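Local coordinates for protein 3-hydroxy-3-methylglutaryl-CoA lyase (PDB 6NDS) that belongs to the HMGL-like family of TIM-barrel lyases and carries a bound zinc ion and coenzyme A, at residues M49-I54 with D279-L284; T260-N265 with S298-A303. All blocks are in the same frame, centred on the assembly; numbering follows the deposited sequence.

Both contacts are buried, lie on the same side of the chain's centre and use consecutive helices: contact 1 packs the loop before strand 53-58 against helix 278-285, and contact 2 sets helix 260-270 against the short helix 299-303. They lie about 12 Å apart, centre to centre, and touch. Leu281 connects them, its CD2 resting 3.6 Å from Thr260 CG2, and Phe51 also reaches Thr260. The chemistry differs sharply. Contact 1 is made by sulfur, methyls and an aromatic edge, with no hydrogen bond between its segments; contact 2 is led by two carboxylates that take N-H and O-H donors from the start of a helix. Contact 2 also reaches the second subunit, whereas contact 1 stays within its own chain.

Contact 1: residues M49-I54 with D279-L284; sequences MGFSRI and DALIQL
Met49 and Leu281 bring the two backbones nearest, 6.5 Å between their CA atoms, where the turn at Met49 and Gly50 passes helix 278-285. From there the loop draws away from the helix to enter strand 53-58. Met49 does most of the touching. Its CG is anti to the carbonyl carbon (chi1 -63°) and a second bend at chi2 (-69°) lays the thioether along the helix surface. The sulfur sits over the backbone between two residues, 3.7 Å from Ala280 CB and 3.6 Å from Leu281 N. Beyond it CE lies 3.6 Å from Ala280 O, a carbonyl already engaged by Leu284 N in the helix, and 4.0 Å from Leu284 CB, so that the methyl lies between residues one turn apart. In this TIM barrel the loop connects helix 36-46 to its following strand, so the contact belongs to the N-terminal end of the strands, opposite the end from which the zinc ligands Asp25, His215 and His217 come. Leu281 reaches inward with one methyl: CD1 is shared by Met49 CG at 3.9 Å and Phe51 CZ, also at 3.9 Å. The methyl meets the phenyl ring at its edge, near the ring plane, and the two side chains run roughly at right angles. Phe51 continues inward onto Val18 of strand 17-20, while Leu284 packs on Leu46 of helix 36-46. The loop is also tied to the residues just before helix 278-285, by backbone bonding of Met49 with Asp277 and by Gly50 O with Thr275 OG1.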
loop_
_atom_site.group_PDB
_atom_site.type_symbol
_atom_site.label_atom_id
_atom_site.label_comp_id
_atom_site.label_asym_id
_atom_site.label_seq_id
_atom_site.Cartn_x
_atom_site.Cartn_y
_atom_site.Cartn_z
ATOM N N MET A 49 -3.017 23.998 -1.501
ATOM C CA MET A 49 -2.520 22.809 -2.193
ATOM C C MET A 49 -3.399 22.353 -3.347
ATOM O O MET A 49 -2.962 21.494 -4.126
ATOM C CB MET A 49 -2.356 21.637 -1.206
ATOM C CG MET A 49 -1.324 21.903 -0.135
ATOM S SD MET A 49 0.342 21.956 -0.785
ATOM C CE MET A 49 1.125 22.919 0.530
ATOM N N GLY A 50 -4.623 22.878 -3.464
ATOM C CA GLY A 50 -5.494 22.582 -4.589
ATOM C C GLY A 50 -6.759 21.818 -4.257
ATOM O O GLY A 50 -7.539 21.535 -5.173
ATOM N N PHE A 51 -7.000 21.483 -2.983
ATOM C CA PHE A 51 -8.185 20.711 -2.604
ATOM C C PHE A 51 -9.477 21.487 -2.819
ATOM O O PHE A 51 -9.555 22.684 -2.534
ATOM C CB PHE A 51 -8.118 20.328 -1.127
ATOM C CG PHE A 51 -6.874 19.572 -0.764
ATOM C CD1 PHE A 51 -6.697 18.263 -1.187
ATOM C CD2 PHE A 51 -5.874 20.177 -0.003
ATOM C CE1 PHE A 51 -5.536 17.565 -0.857
ATOM C CE2 PHE A 51 -4.718 19.498 0.343
ATOM C CZ PHE A 51 -4.539 18.176 -0.092
ATOM N N SER A 52 -10.514 20.774 -3.279
ATOM C CA SER A 52 -11.859 21.329 -3.382
ATOM C C SER A 52 -12.623 21.257 -2.067
ATOM O O SER A 52 -13.564 22.039 -1.867
ATOM C CB SER A 52 -12.650 20.588 -4.465
ATOM O OG SER A 52 -12.750 19.204 -4.160
ATOM N N ARG A 53 -12.256 20.321 -1.193
ATOM C CA ARG A 53 -12.892 20.122 0.102
ATOM C C ARG A 53 -11.820 19.818 1.126
ATOM O O ARG A 53 -10.909 19.034 0.855
ATOM C CB ARG A 53 -13.907 18.968 0.073
ATOM C CG ARG A 53 -15.292 19.370 -0.358
ATOM C CD ARG A 53 -16.256 18.169 -0.385
ATOM N NE ARG A 53 -17.650 18.586 -0.504
ATOM C CZ ARG A 53 -18.237 18.933 -1.647
ATOM N NH1 ARG A 53 -17.550 18.918 -2.790
ATOM N NH2 ARG A 53 -19.516 19.290 -1.661
ATOM N N ILE A 54 -11.924 20.450 2.295
ATOM C CA ILE A 54 -11.063 20.154 3.438
ATOM C C ILE A 54 -11.982 19.962 4.631
ATOM O O ILE A 54 -12.812 20.831 4.915
ATOM C CB ILE A 54 -10.052 21.289 3.721
ATOM C CG1 ILE A 54 -9.082 21.468 2.538
ATOM C CG2 ILE A 54 -9.257 21.001 5.018
ATOM C CD1 ILE A 54 -8.172 22.712 2.636
ATOM N N ASP A 279 4.486 18.343 -5.411
ATOM C CA ASP A 279 5.753 18.778 -4.820
ATOM C C ASP A 279 5.519 19.563 -3.537
ATOM O O ASP A 279 6.185 19.331 -2.520
ATOM C CB ASP A 279 6.538 19.631 -5.809
ATOM C CG ASP A 279 7.173 18.824 -6.904
ATOM O OD1 ASP A 279 7.655 17.708 -6.620
ATOM O OD2 ASP A 279 7.207 19.320 -8.050
ATOM N N ALA A 280 4.575 20.509 -3.569
ATOM C CA ALA A 280 4.319 21.318 -2.386
ATOM C C ALA A 280 3.707 20.491 -1.271
ATOM O O ALA A 280 3.975 20.744 -0.088
ATOM C CB ALA A 280 3.399 22.490 -2.731
ATOM N N LEU A 281 2.890 19.504 -1.628
ATOM C CA LEU A 281 2.241 18.680 -0.617
ATOM C C LEU A 281 3.253 17.791 0.101
ATOM O O LEU A 281 3.179 17.613 1.324
ATOM C CB LEU A 281 1.153 17.836 -1.272
ATOM C CG LEU A 281 0.227 17.118 -0.289
ATOM C CD1 LEU A 281 -0.689 18.127 0.410
ATOM C CD2 LEU A 281 -0.561 16.051 -1.048
ATOM N N ILE A 282 4.207 17.224 -0.643
ATOM C CA ILE A 282 5.269 16.442 -0.012
ATOM C C ILE A 282 6.057 17.308 0.959
ATOM O O ILE A 282 6.389 16.877 2.076
ATOM C CB ILE A 282 6.180 15.813 -1.083
ATOM C CG1 ILE A 282 5.434 14.708 -1.845
ATOM C CG2 ILE A 282 7.478 15.268 -0.444
ATOM C CD1 ILE A 282 6.151 14.258 -3.121
ATOM N N GLN A 283 6.384 18.539 0.552
ATOM C CA GLN A 283 7.137 19.420 1.439
ATOM C C GLN A 283 6.349 19.698 2.714
ATOM O O GLN A 283 6.911 19.687 3.816
ATOM C CB GLN A 283 7.488 20.726 0.719
ATOM C CG GLN A 283 8.354 21.657 1.555
ATOM C CD GLN A 283 8.519 23.026 0.928
ATOM O OE1 GLN A 283 7.632 23.511 0.225
ATOM N NE2 GLN A 283 9.655 23.660 1.187
ATOM N N LEU A 284 5.037 19.916 2.585
ATOM C CA LEU A 284 4.210 20.146 3.766
ATOM C C LEU A 284 4.164 18.903 4.653
ATOM O O LEU A 284 4.283 19.000 5.880
ATOM C CB LEU A 284 2.791 20.561 3.349
ATOM C CG LEU A 284 1.849 20.799 4.541
ATOM C CD1 LEU A 284 2.285 21.960 5.424
ATOM C CD2 LEU A 284 0.408 21.004 4.049
#

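Contact 2: residues T260-N265 with S298-A303; sequences TEDLVN and SQLAKA
Asp262 straddles the start of helix 299-303 with both carboxylate oxygens: OD2 accepts from Gln299 N at 3.0 Å through its syn lone pair, and OD1 accepts from Leu300 N at 2.9 Å, again on the syn side but 24° out of the carboxylate plane. Both bonds are fairly straight, and gripping two successive N-H groups fixes how the carboxylate is turned. Glu261 approaches the same turn from the neighbouring position. With CG between its backbone N and carbonyl carbon (chi1 60°) and the chain bent at chi2, its OE2 receives Ser298 OG in a short bond of 2.5 Å, met on the anti side and tilted out of the carboxylate plane. OE2 also bonds Ser285 OG, and OE1 takes Gly243 N, so the buried carboxylate is held at both oxygens. Ser298 OG in turn accepts from Ala301 N at 2.9 Å. Leu300 slides past Asp262 in the opposite direction, bringing CD2 to 3.3 Å from OD1, and spreads its methyls over the flat amide of Asn265, CD1 lying 3.7 Å from Asn265 CG. Arg220 of the second subunit packs on both Asn265 and Leu300. The segment axes cross nearly perpendicularly, at 86° and 8.8 Å apart. Here two carboxylates from a crossing helix reinforce a serine N-cap, and their negative charge probably suits the N-terminal end of the helix dipole; the contact fastens helix 299-303 to helix 260-270 on the flank of the TIM barrel.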
loop_
_atom_site.group_PDB
_atom_site.type_symbol
_atom_site.label_atom_id
_atom_site.label_comp_id
_atom_site.label_asym_id
_atom_site.label_seq_id
_atom_site.Cartn_x
_atom_site.Cartn_y
_atom_site.Cartn_z
ATOM N N THR A 260 -2.430 11.227 1.539
ATOM C CA THR A 260 -2.766 12.118 0.427
ATOM C C THR A 260 -1.650 12.172 -0.606
ATOM O O THR A 260 -1.906 12.066 -1.807
ATOM C CB THR A 260 -3.075 13.525 0.942
ATOM O OG1 THR A 260 -4.044 13.426 1.983
ATOM C CG2 THR A 260 -3.672 14.384 -0.175
ATOM N N GLU A 261 -0.403 12.361 -0.167
ATOM C CA GLU A 261 0.645 12.509 -1.173
ATOM C C GLU A 261 0.942 11.180 -1.874
ATOM O O GLU A 261 1.330 11.180 -3.046
ATOM C CB GLU A 261 1.904 13.127 -0.555
ATOM C CG GLU A 261 2.534 12.339 0.571
ATOM C CD GLU A 261 2.041 12.732 1.963
ATOM O OE1 GLU A 261 0.943 13.311 2.112
ATOM O OE2 GLU A 261 2.763 12.420 2.923
ATOM N N ASP A 262 0.732 10.044 -1.203
ATOM C CA ASP A 262 0.864 8.766 -1.899
ATOM C C ASP A 262 -0.255 8.586 -2.927
ATOM O O ASP A 262 -0.011 8.075 -4.025
ATOM C CB ASP A 262 0.878 7.600 -0.896
ATOM C CG ASP A 262 2.094 7.622 0.045
ATOM O OD1 ASP A 262 2.957 8.517 -0.087
ATOM O OD2 ASP A 262 2.188 6.736 0.933
ATOM N N LEU A 263 -1.482 9.008 -2.596
ATOM C CA LEU A 263 -2.581 8.966 -3.568
ATOM C C LEU A 263 -2.309 9.875 -4.762
ATOM O O LEU A 263 -2.471 9.468 -5.923
ATOM C CB LEU A 263 -3.891 9.367 -2.882
ATOM C CG LEU A 263 -5.072 9.670 -3.811
ATOM C CD1 LEU A 263 -5.464 8.424 -4.590
ATOM C CD2 LEU A 263 -6.262 10.198 -2.985
ATOM N N VAL A 264 -1.887 11.113 -4.500
ATOM C CA VAL A 264 -1.630 12.047 -5.592
ATOM C C VAL A 264 -0.462 11.565 -6.443
ATOM O O VAL A 264 -0.493 11.687 -7.666
ATOM C CB VAL A 264 -1.404 13.472 -5.058
ATOM C CG1 VAL A 264 -1.040 14.451 -6.212
ATOM C CG2 VAL A 264 -2.656 13.969 -4.326
ATOM N N ASN A 265 0.566 10.975 -5.825
ATOM C CA ASN A 265 1.664 10.428 -6.626
ATOM C C ASN A 265 1.180 9.301 -7.527
ATOM O O ASN A 265 1.572 9.217 -8.695
ATOM C CB ASN A 265 2.797 9.927 -5.722
ATOM C CG ASN A 265 3.950 9.339 -6.519
ATOM O OD1 ASN A 265 4.717 10.070 -7.162
ATOM N ND2 ASN A 265 4.064 8.005 -6.508
ATOM N N SER A 298 3.835 7.827 5.599
ATOM C CA SER A 298 3.850 8.355 4.237
ATOM C C SER A 298 5.039 7.762 3.499
ATOM O O SER A 298 6.184 7.994 3.899
ATOM C CB SER A 298 3.963 9.877 4.234
ATOM O OG SER A 298 4.227 10.345 2.917
ATOM N N GLN A 299 4.776 7.041 2.405
ATOM C CA GLN A 299 5.893 6.509 1.632
ATOM C C GLN A 299 6.594 7.616 0.853
ATOM O O GLN A 299 7.828 7.625 0.760
ATOM C CB GLN A 299 5.417 5.402 0.691
ATOM C CG GLN A 299 4.874 4.164 1.397
ATOM C CD GLN A 299 5.935 3.443 2.207
ATOM O OE1 GLN A 299 6.652 2.581 1.693
ATOM N NE2 GLN A 299 6.039 3.789 3.479
ATOM N N LEU A 300 5.827 8.566 0.306
ATOM C CA LEU A 300 6.440 9.629 -0.490
ATOM C C LEU A 300 7.241 10.593 0.377
ATOM O O LEU A 300 8.264 11.110 -0.072
ATOM C CB LEU A 300 5.376 10.386 -1.290
ATOM C CG LEU A 300 5.084 9.871 -2.713
ATOM C CD1 LEU A 300 6.203 10.217 -3.675
ATOM C CD2 LEU A 300 4.850 8.347 -2.744
ATOM N N ALA A 301 6.814 10.850 1.618
ATOM C CA ALA A 301 7.623 11.733 2.455
ATOM C C ALA A 301 8.971 11.097 2.770
ATOM O O ALA A 301 9.983 11.797 2.877
ATOM C CB ALA A 301 6.871 12.079 3.745
ATOM N N LYS A 302 8.997 9.768 2.900
ATOM C CA LYS A 302 10.237 9.056 3.189
ATOM C C LYS A 302 11.142 8.992 1.968
ATOM O O LYS A 302 12.351 9.229 2.067
ATOM C CB LYS A 302 9.942 7.634 3.670
ATOM C CG LYS A 302 9.245 7.490 5.003
ATOM C CD LYS A 302 8.610 6.099 5.107
ATOM C CE LYS A 302 8.351 5.679 6.547
ATOM N NZ LYS A 302 7.500 6.640 7.292
ATOM N N ALA A 303 10.585 8.640 0.810
ATOM C CA ALA A 303 11.406 8.276 -0.337
ATOM C C ALA A 303 11.564 9.401 -1.346
ATOM O O ALA A 303 12.536 9.386 -2.117
ATOM C CB ALA A 303 10.806 7.055 -1.049
#